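Local coordinates for protein sulfoquinovosidase (Escherichia coli, PDB 5OHT) that hydrolyses plant sulfolipid sulfoquinovosyl diacylglycerides and simple sulfoquinovosides, releasing sulfoquinovose for sulfoglycolysis, at residues 508-513 / 538-543; 628-633 / 647-652. All coordinates share one frame; numbering follows the deposited sequence.

Contact 1 (508-513 / 538-543). With 9VH ([(3~{S},4~{R},5~{R})-4,5-bis(oxidanyl)piperidin-3-yl]methanesulfonic acid), chain D.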
ATOM      1  N   TYR A 508      13.960   7.737   1.365  1.00 26.19           N
ATOM      2  CA  TYR A 508      14.322   7.477   2.760  1.00 25.94           C
ATOM      3  C   TYR A 508      15.668   6.791   3.018  1.00 28.06           C
ATOM      4  O   TYR A 508      16.543   7.336   3.756  1.00 26.86           O
ATOM      5  CB  TYR A 508      13.236   6.651   3.424  1.00 29.27           C
ATOM      6  CG  TYR A 508      13.553   6.330   4.882  1.00 28.44           C
ATOM      7  CD1 TYR A 508      13.487   7.327   5.856  1.00 26.04           C
ATOM      8  CD2 TYR A 508      13.980   5.030   5.264  1.00 28.28           C
ATOM      9  CE1 TYR A 508      13.835   7.040   7.161  1.00 26.43           C
ATOM     10  CE2 TYR A 508      14.294   4.750   6.603  1.00 29.13           C
ATOM     11  CZ  TYR A 508      14.247   5.763   7.520  1.00 27.56           C
ATOM     12  OH  TYR A 508      14.552   5.477   8.835  1.00 30.75           O
ATOM     13  N   THR A 509      15.847   5.603   2.444  1.00 25.99           N
ATOM     14  CA  THR A 509      16.926   4.679   2.851  1.00 27.35           C
ATOM     15  C   THR A 509      18.319   5.144   2.386  1.00 29.51           C
ATOM     16  O   THR A 509      18.576   5.241   1.192  1.00 27.23           O
ATOM     17  CB  THR A 509      16.668   3.257   2.349  1.00 28.28           C
ATOM     18  OG1 THR A 509      15.313   2.817   2.708  1.00 25.76           O
ATOM     19  CG2 THR A 509      17.753   2.310   3.000  1.00 32.64           C
ATOM     20  N   THR A 510      19.186   5.403   3.360  1.00 26.35           N
ATOM     21  CA  THR A 510      20.472   6.072   3.143  1.00 26.66           C
ATOM     22  C   THR A 510      21.550   5.097   3.757  1.00 27.58           C
ATOM     23  O   THR A 510      21.679   4.990   5.006  1.00 29.71           O
ATOM     24  CB  THR A 510      20.457   7.409   3.909  1.00 28.65           C
ATOM     25  OG1 THR A 510      19.285   8.189   3.593  1.00 27.96           O
ATOM     26  CG2 THR A 510      21.682   8.248   3.582  1.00 28.89           C
ATOM     27  N   LEU A 511      22.216   4.368   2.888  1.00 31.45           N
ATOM     28  CA  LEU A 511      23.111   3.239   3.212  1.00 33.55           C
ATOM     29  C   LEU A 511      24.131   3.053   2.122  1.00 32.52           C
ATOM     30  O   LEU A 511      23.906   3.393   0.943  1.00 31.34           O
ATOM     31  CB  LEU A 511      22.317   1.916   3.318  1.00 34.86           C
ATOM     32  CG  LEU A 511      21.420   1.703   4.478  1.00 34.22           C
ATOM     33  CD1 LEU A 511      20.653   0.382   4.247  1.00 38.74           C
ATOM     34  CD2 LEU A 511      22.188   1.732   5.817  1.00 35.70           C
ATOM     35  N   PHE A 512      25.272   2.430   2.497  1.00 35.57           N
ATOM     36  CA  PHE A 512      26.341   2.096   1.527  1.00 36.24           C
ATOM     37  C   PHE A 512      26.836   3.398   0.865  1.00 36.39           C
ATOM     38  O   PHE A 512      27.068   4.349   1.600  1.00 42.25           O
ATOM     39  CB  PHE A 512      25.894   0.992   0.571  1.00 40.83           C
ATOM     40  CG  PHE A 512      25.174  -0.157   1.266  1.00 40.25           C
ATOM     41  CD1 PHE A 512      25.739  -0.776   2.381  1.00 42.78           C
ATOM     42  CD2 PHE A 512      23.912  -0.589   0.843  1.00 43.29           C
ATOM     43  CE1 PHE A 512      25.097  -1.805   3.037  1.00 43.74           C
ATOM     44  CE2 PHE A 512      23.248  -1.619   1.532  1.00 39.39           C
ATOM     45  CZ  PHE A 512      23.857  -2.217   2.621  1.00 42.78           C
ATOM     46  N   GLU A 513      26.987   3.474  -0.440  1.00 35.75           N
ATOM     47  CA  GLU A 513      27.304   4.736  -1.099  1.00 41.64           C
ATOM     48  C   GLU A 513      26.052   5.577  -1.466  1.00 41.34           C
ATOM     49  O   GLU A 513      26.213   6.585  -2.162  1.00 37.80           O
ATOM     50  CB  GLU A 513      28.139   4.523  -2.390  1.00 46.74           C
ATOM     51  CG  GLU A 513      29.453   3.753  -2.191  1.00 61.74           C
ATOM     52  CD  GLU A 513      30.216   4.117  -0.906  1.00 73.08           C
ATOM     53  OE1 GLU A 513      30.767   5.250  -0.824  1.00 83.45           O
ATOM     54  OE2 GLU A 513      30.275   3.268   0.028  1.00 84.83           O
ATOM     55  N   GLU A 538      13.645  13.716   6.229  1.00 26.61           N
ATOM     56  CA  GLU A 538      15.135  13.850   6.331  1.00 26.99           C
ATOM     57  C   GLU A 538      15.944  12.616   5.909  1.00 29.47           C
ATOM     58  O   GLU A 538      17.096  12.750   5.412  1.00 27.39           O
ATOM     59  CB  GLU A 538      15.529  14.243   7.785  1.00 26.32           C
ATOM     60  CG  GLU A 538      15.068  15.652   8.165  1.00 31.61           C
ATOM     61  CD  GLU A 538      15.594  16.118   9.568  1.00 33.65           C
ATOM     62  OE1 GLU A 538      16.031  15.263  10.369  1.00 37.33           O
ATOM     63  OE2 GLU A 538      15.510  17.370   9.858  1.00 38.40           O
ATOM     64  N   GLY A 539      15.335  11.415   6.009  1.00 27.68           N
ATOM     65  CA  GLY A 539      16.010  10.147   5.809  1.00 28.27           C
ATOM     66  C   GLY A 539      16.577   9.622   7.142  1.00 29.96           C
ATOM     67  O   GLY A 539      16.510  10.323   8.165  1.00 29.48           O
ATOM     68  N   ASN A 540      17.154   8.407   7.117  1.00 32.22           N
ATOM     69  CA  ASN A 540      17.694   7.759   8.363  1.00 27.47           C
ATOM     70  C   ASN A 540      19.035   8.395   8.793  1.00 32.33           C
ATOM     71  O   ASN A 540      19.383   8.314   9.978  1.00 30.70           O
ATOM     72  CB  ASN A 540      17.820   6.215   8.234  1.00 29.94           C
ATOM     73  CG  ASN A 540      18.660   5.766   7.103  1.00 27.70           C
ATOM     74  OD1 ASN A 540      18.297   5.969   5.921  1.00 30.41           O
ATOM     75  ND2 ASN A 540      19.834   5.107   7.418  1.00 30.18           N
ATOM     76  N   ARG A 541      19.739   9.035   7.833  1.00 29.66           N
ATOM     77  CA  ARG A 541      21.061   9.758   8.074  1.00 31.76           C
ATOM     78  C   ARG A 541      20.957  11.166   7.556  1.00 29.77           C
ATOM     79  O   ARG A 541      21.355  11.461   6.417  1.00 31.86           O
ATOM     80  CB  ARG A 541      22.220   8.998   7.437  1.00 31.77           C
ATOM     81  CG  ARG A 541      22.447   7.651   8.126  1.00 31.14           C
ATOM     82  CD  ARG A 541      23.456   6.803   7.399  1.00 33.87           C
ATOM     83  NE  ARG A 541      23.605   5.504   8.055  1.00 33.32           N
ATOM     84  CZ  ARG A 541      24.409   4.517   7.632  1.00 37.21           C
ATOM     85  NH1 ARG A 541      25.119   4.666   6.558  1.00 33.96           N
ATOM     86  NH2 ARG A 541      24.452   3.342   8.286  1.00 35.63           N
ATOM     87  N   PRO A 542      20.326  12.039   8.334  1.00 30.80           N
ATOM     88  CA  PRO A 542      19.926  13.357   7.777  1.00 32.82           C
ATOM     89  C   PRO A 542      21.117  14.228   7.240  1.00 34.44           C
ATOM     90  O   PRO A 542      21.004  14.901   6.173  1.00 31.80           O
ATOM     91  CB  PRO A 542      19.263  14.033   8.953  1.00 33.57           C
ATOM     92  CG  PRO A 542      18.729  12.905   9.813  1.00 32.24           C
ATOM     93  CD  PRO A 542      19.793  11.839   9.690  1.00 32.34           C
ATOM     94  N   GLY A 543      22.257  14.120   7.925  1.00 33.31           N
ATOM     95  CA  GLY A 543      23.494  14.819   7.508  1.00 33.98           C
ATOM     96  C   GLY A 543      24.087  14.345   6.216  1.00 37.51           C
ATOM     97  O   GLY A 543      24.856  15.068   5.650  1.00 36.09           O
TER
HETATM   98  O1  9VH D 702      13.665   4.637  12.570  1.00 28.20           O
HETATM   99  S1  9VH D 702      12.337   4.462  13.060  1.00 29.39           S
HETATM  100  O2  9VH D 702      11.993   4.831  14.383  1.00 28.40           O
HETATM  101  O3  9VH D 702      11.949   3.018  12.959  1.00 28.03           O
HETATM  102  C1  9VH D 702      11.187   5.340  12.019  1.00 30.55           C
HETATM  103  C2  9VH D 702      11.327   5.140  10.498  1.00 27.66           C
HETATM  104  C3  9VH D 702      11.032   3.714  10.059  1.00 35.82           C
HETATM  105  N1  9VH D 702       9.794   3.447   9.302  1.00 33.80           N
HETATM  106  C4  9VH D 702       9.649   4.303   8.114  1.00 29.14           C
HETATM  107  C5  9VH D 702      10.381   5.648   8.202  1.00 26.80           C
HETATM  108  O4  9VH D 702       9.704   6.632   7.448  1.00 26.07           O
HETATM  109  C6  9VH D 702      10.530   6.139   9.641  1.00 27.88           C
HETATM  110  O5  9VH D 702      11.227   7.387   9.607  1.00 28.36           O
HETATM  111  O   HOH W   1      26.195   1.602   5.497  1.00 37.79           O

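Contact 2 (628-633 / 647-652)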
ATOM      1  N   LEU A 628       7.162   9.676 -23.625  1.00 31.73           N
ATOM      2  CA  LEU A 628       5.968   9.090 -22.981  1.00 30.71           C
ATOM      3  C   LEU A 628       4.913   8.787 -24.028  1.00 33.15           C
ATOM      4  O   LEU A 628       5.129   9.052 -25.229  1.00 33.22           O
ATOM      5  CB  LEU A 628       5.415  10.029 -21.893  1.00 32.57           C
ATOM      6  CG  LEU A 628       5.055  11.439 -22.426  1.00 30.34           C
ATOM      7  CD1 LEU A 628       3.604  11.643 -22.187  1.00 31.16           C
ATOM      8  CD2 LEU A 628       5.934  12.568 -21.966  1.00 32.63           C
ATOM      9  N   TYR A 629       3.801   8.208 -23.594  1.00 34.55           N
ATOM     10  CA  TYR A 629       2.691   7.858 -24.484  1.00 34.46           C
ATOM     11  C   TYR A 629       1.438   8.642 -24.153  1.00 36.87           C
ATOM     12  O   TYR A 629       1.019   8.721 -22.980  1.00 37.44           O
ATOM     13  CB  TYR A 629       2.406   6.367 -24.416  1.00 35.79           C
ATOM     14  CG  TYR A 629       1.265   5.954 -25.294  1.00 36.26           C
ATOM     15  CD1 TYR A 629       1.435   5.800 -26.693  1.00 36.68           C
ATOM     16  CD2 TYR A 629       0.018   5.704 -24.747  1.00 35.50           C
ATOM     17  CE1 TYR A 629       0.347   5.415 -27.514  1.00 36.31           C
ATOM     18  CE2 TYR A 629      -1.068   5.328 -25.545  1.00 39.29           C
ATOM     19  CZ  TYR A 629      -0.885   5.199 -26.948  1.00 37.41           C
ATOM     20  OH  TYR A 629      -1.955   4.838 -27.675  1.00 40.00           O
ATOM     21  N   LEU A 630       0.822   9.262 -25.179  1.00 33.72           N
ATOM     22  CA  LEU A 630      -0.491   9.915 -25.049  1.00 29.20           C
ATOM     23  C   LEU A 630      -1.546   9.061 -25.718  1.00 34.75           C
ATOM     24  O   LEU A 630      -1.390   8.711 -26.869  1.00 34.14           O
ATOM     25  CB  LEU A 630      -0.482  11.324 -25.619  1.00 31.34           C
ATOM     26  CG  LEU A 630       0.482  12.332 -25.006  1.00 33.25           C
ATOM     27  CD1 LEU A 630       0.521  13.645 -25.767  1.00 34.33           C
ATOM     28  CD2 LEU A 630       0.091  12.648 -23.580  1.00 34.67           C
ATOM     29  N   PRO A 631      -2.641   8.733 -25.012  1.00 34.74           N
ATOM     30  CA  PRO A 631      -3.762   8.122 -25.694  1.00 35.39           C
ATOM     31  C   PRO A 631      -4.468   9.174 -26.511  1.00 40.67           C
ATOM     32  O   PRO A 631      -4.164  10.358 -26.391  1.00 35.73           O
ATOM     33  CB  PRO A 631      -4.633   7.646 -24.543  1.00 35.42           C
ATOM     34  CG  PRO A 631      -4.392   8.648 -23.442  1.00 38.20           C
ATOM     35  CD  PRO A 631      -3.000   9.140 -23.623  1.00 40.05           C
ATOM     36  N   GLU A 632      -5.385   8.728 -27.366  1.00 43.80           N
ATOM     37  CA  GLU A 632      -6.008   9.594 -28.349  1.00 41.52           C
ATOM     38  C   GLU A 632      -6.997  10.565 -27.732  1.00 36.67           C
ATOM     39  O   GLU A 632      -8.055  10.155 -27.234  1.00 38.41           O
ATOM     40  CB  GLU A 632      -6.729   8.740 -29.443  1.00 46.47           C
ATOM     41  CG  GLU A 632      -7.282   9.594 -30.595  1.00 51.59           C
ATOM     42  CD  GLU A 632      -6.184  10.447 -31.230  1.00 49.12           C
ATOM     43  OE1 GLU A 632      -5.291   9.870 -31.835  1.00 64.11           O
ATOM     44  OE2 GLU A 632      -6.197  11.665 -31.078  1.00 55.60           O
ATOM     45  N   ASP A 633      -6.646  11.843 -27.729  1.00 37.35           N
ATOM     46  CA  ASP A 633      -7.480  12.896 -27.169  1.00 39.34           C
ATOM     47  C   ASP A 633      -6.835  14.233 -27.594  1.00 38.17           C
ATOM     48  O   ASP A 633      -5.733  14.226 -28.154  1.00 36.00           O
ATOM     49  CB  ASP A 633      -7.527  12.822 -25.625  1.00 39.82           C
ATOM     50  CG  ASP A 633      -8.883  13.318 -25.032  1.00 44.24           C
ATOM     51  OD1 ASP A 633      -9.447  14.260 -25.563  1.00 39.66           O
ATOM     52  OD2 ASP A 633      -9.418  12.721 -24.060  1.00 42.87           O
ATOM     53  N   GLY A 647      -0.258   9.372 -29.363  1.00 39.28           N
ATOM     54  CA  GLY A 647       0.974   8.835 -29.909  1.00 41.36           C
ATOM     55  C   GLY A 647       2.120   8.901 -28.923  1.00 43.15           C
ATOM     56  O   GLY A 647       2.013   9.478 -27.819  1.00 41.53           O
ATOM     57  N   GLU A 648       3.227   8.317 -29.325  1.00 39.01           N
ATOM     58  CA  GLU A 648       4.477   8.457 -28.615  1.00 40.52           C
ATOM     59  C   GLU A 648       4.964   9.885 -28.793  1.00 43.18           C
ATOM     60  O   GLU A 648       4.981  10.390 -29.924  1.00 42.08           O
ATOM     61  CB  GLU A 648       5.483   7.488 -29.190  1.00 45.03           C
ATOM     62  CG  GLU A 648       6.711   7.385 -28.350  1.00 56.36           C
ATOM     63  CD  GLU A 648       6.852   6.037 -27.714  1.00 74.16           C
ATOM     64  OE1 GLU A 648       5.908   5.557 -26.989  1.00 71.97           O
ATOM     65  OE2 GLU A 648       7.974   5.518 -27.953  1.00 65.83           O
ATOM     66  N   VAL A 649       5.386  10.547 -27.710  1.00 39.15           N
ATOM     67  CA  VAL A 649       5.885  11.909 -27.821  1.00 35.50           C
ATOM     68  C   VAL A 649       7.110  12.125 -26.947  1.00 41.19           C
ATOM     69  O   VAL A 649       7.292  11.393 -25.926  1.00 35.02           O
ATOM     70  CB  VAL A 649       4.783  12.953 -27.529  1.00 37.57           C
ATOM     71  CG1 VAL A 649       3.516  12.762 -28.385  1.00 38.07           C
ATOM     72  CG2 VAL A 649       4.381  12.995 -26.058  1.00 41.61           C
ATOM     73  N   THR A 650       7.927  13.123 -27.316  1.00 36.21           N
ATOM     74  CA  THR A 650       9.061  13.553 -26.506  1.00 33.93           C
ATOM     75  C   THR A 650       8.904  15.063 -26.200  1.00 42.31           C
ATOM     76  O   THR A 650       8.584  15.856 -27.117  1.00 39.40           O
ATOM     77  CB  THR A 650      10.405  13.239 -27.175  1.00 38.69           C
ATOM     78  OG1 THR A 650      10.541  11.825 -27.331  1.00 41.09           O
ATOM     79  CG2 THR A 650      11.591  13.700 -26.312  1.00 38.60           C
ATOM     80  N   VAL A 651       9.089  15.477 -24.922  1.00 34.97           N
ATOM     81  CA  VAL A 651       9.026  16.880 -24.540  1.00 33.17           C
ATOM     82  C   VAL A 651      10.277  17.283 -23.740  1.00 36.86           C
ATOM     83  O   VAL A 651      10.930  16.446 -23.076  1.00 35.26           O
ATOM     84  CB  VAL A 651       7.762  17.252 -23.727  1.00 38.44           C
ATOM     85  CG1 VAL A 651       6.513  17.248 -24.595  1.00 39.86           C
ATOM     86  CG2 VAL A 651       7.609  16.392 -22.459  1.00 38.92           C
ATOM     87  N   ASN A 652      10.638  18.552 -23.863  1.00 34.00           N
ATOM     88  CA  ASN A 652      11.660  19.161 -22.978  1.00 39.25           C
ATOM     89  C   ASN A 652      11.190  19.052 -21.506  1.00 34.18           C
ATOM     90  O   ASN A 652      10.020  19.288 -21.228  1.00 33.18           O
ATOM     91  CB  ASN A 652      11.808  20.651 -23.302  1.00 43.37           C
ATOM     92  CG  ASN A 652      12.436  20.884 -24.677  1.00 54.73           C
ATOM     93  OD1 ASN A 652      13.299  20.103 -25.130  1.00 58.41           O
ATOM     94  ND2 ASN A 652      12.033  21.978 -25.335  1.00 58.20           N
TER

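Contact 1 (508-513 / 538-543)
Tyr508 and Gly539 approach to 4.4 Å between CA atoms where two irregular loops run side by side, without backbone-to-backbone hydrogen bonds. Only glycine suits Gly539: at its backbone angles a CB would jam against the preceding carbonyl O, and also crowd Tyr508 O and Thr510 OG1. The Asn540 amide bridges the loops, gripping both polar backbone atoms of Thr510: OD1 takes the N-H on a lone pair, in its carbonyl plane, 2.8 Å from Thr510 N, and ND2 gives a straighter bond of 3.0 Å to Thr510 O. A chi1 of 57° sets CG between backbone N and carbonyl carbon, turning the amide to this task; ND2 also reaches Phe298 O. With an alanine here, the N-H of Thr510 would probably lose its partner and the loops their clasp. Arg541 lays one guanidinium face on Leu511 CD2; NE bonds Phe298 O and NH2 bonds Ser297 O. The Tyr508 ring lies between Asn540 and the bound piperidine-methanesulfonate: OD1 over one face and ligand C5 over the other, both toward the rim, with Asn540 CB 3.4 Å from Tyr508 OH. Beside His537, which binds substrate, and Asp472, the probable proton donor, it lines the active-site pocket of the family 31 barrel.

Contact 2 (628-633 / 647-652)
Leu628 and Leu630 pair with Val649 and Gly647, respectively, in a two-stranded antiparallel beta-sheet of the C-terminal beta domain, the two hydrogen-bonded pairs flanking the non-hydrogen-bonded pair Tyr629 and Glu648. The tight part is the face carrying the leucines and Val649. One methyl of the valine, CG2, touches both leucines, 4.0 Å from Leu628 CG and 3.9 Å from Leu630 CD1, while Leu628 CD2 also meets Val651 CG2 at 4.2 Å. Branched aliphatic residues suit this face because Leu614, Phe644 and Phe661 of other strands press on it, making a hydrophobic core. The other face is looser. Glu648 is exposed; its CG, anti to the backbone N (chi1 -169°), passes 3.9 Å from Leu628 O, as fits a charged residue at the solvent side. Tyr629 is only partly exposed: its ring, edge-to-face with His599, lies obliquely against the backbone of Gly647 and Glu648, and its OH bonds Asp597, so a tyrosine, part apolar ring and part hydroxyl, suits this border. Gly647 has backbone angles at which a CB would collide with the carbonyl oxygen before it. Here the pairing finishes with two reciprocal bonds, Leu630 N to Gly647 O at 2.9 Å and Gly647 N to Leu630 O at 2.8 Å.

How the contacts relate
From the N terminus, the chain first builds the beta-rich mutarotase-like region and then the catalytic barrel, where contact 1 forms late. It closes a loop of 24 residues containing helix 518-528 and strand 535-536, tying the segment after strand 501-505 to the one that precedes helix 552-567. The chain next passes through helices 552-567 and 569-582 into the C-terminal beta domain. There contact 2 closes a shorter excursion of 13 residues, which carries strands 635-637 and 643-644. The two closures follow in series and neither nest nor cross. Their centres lie about 36 Å apart: contact 1 lies at the active-site pocket of the barrel, and contact 2 pairs two strands of the C-terminal beta domain.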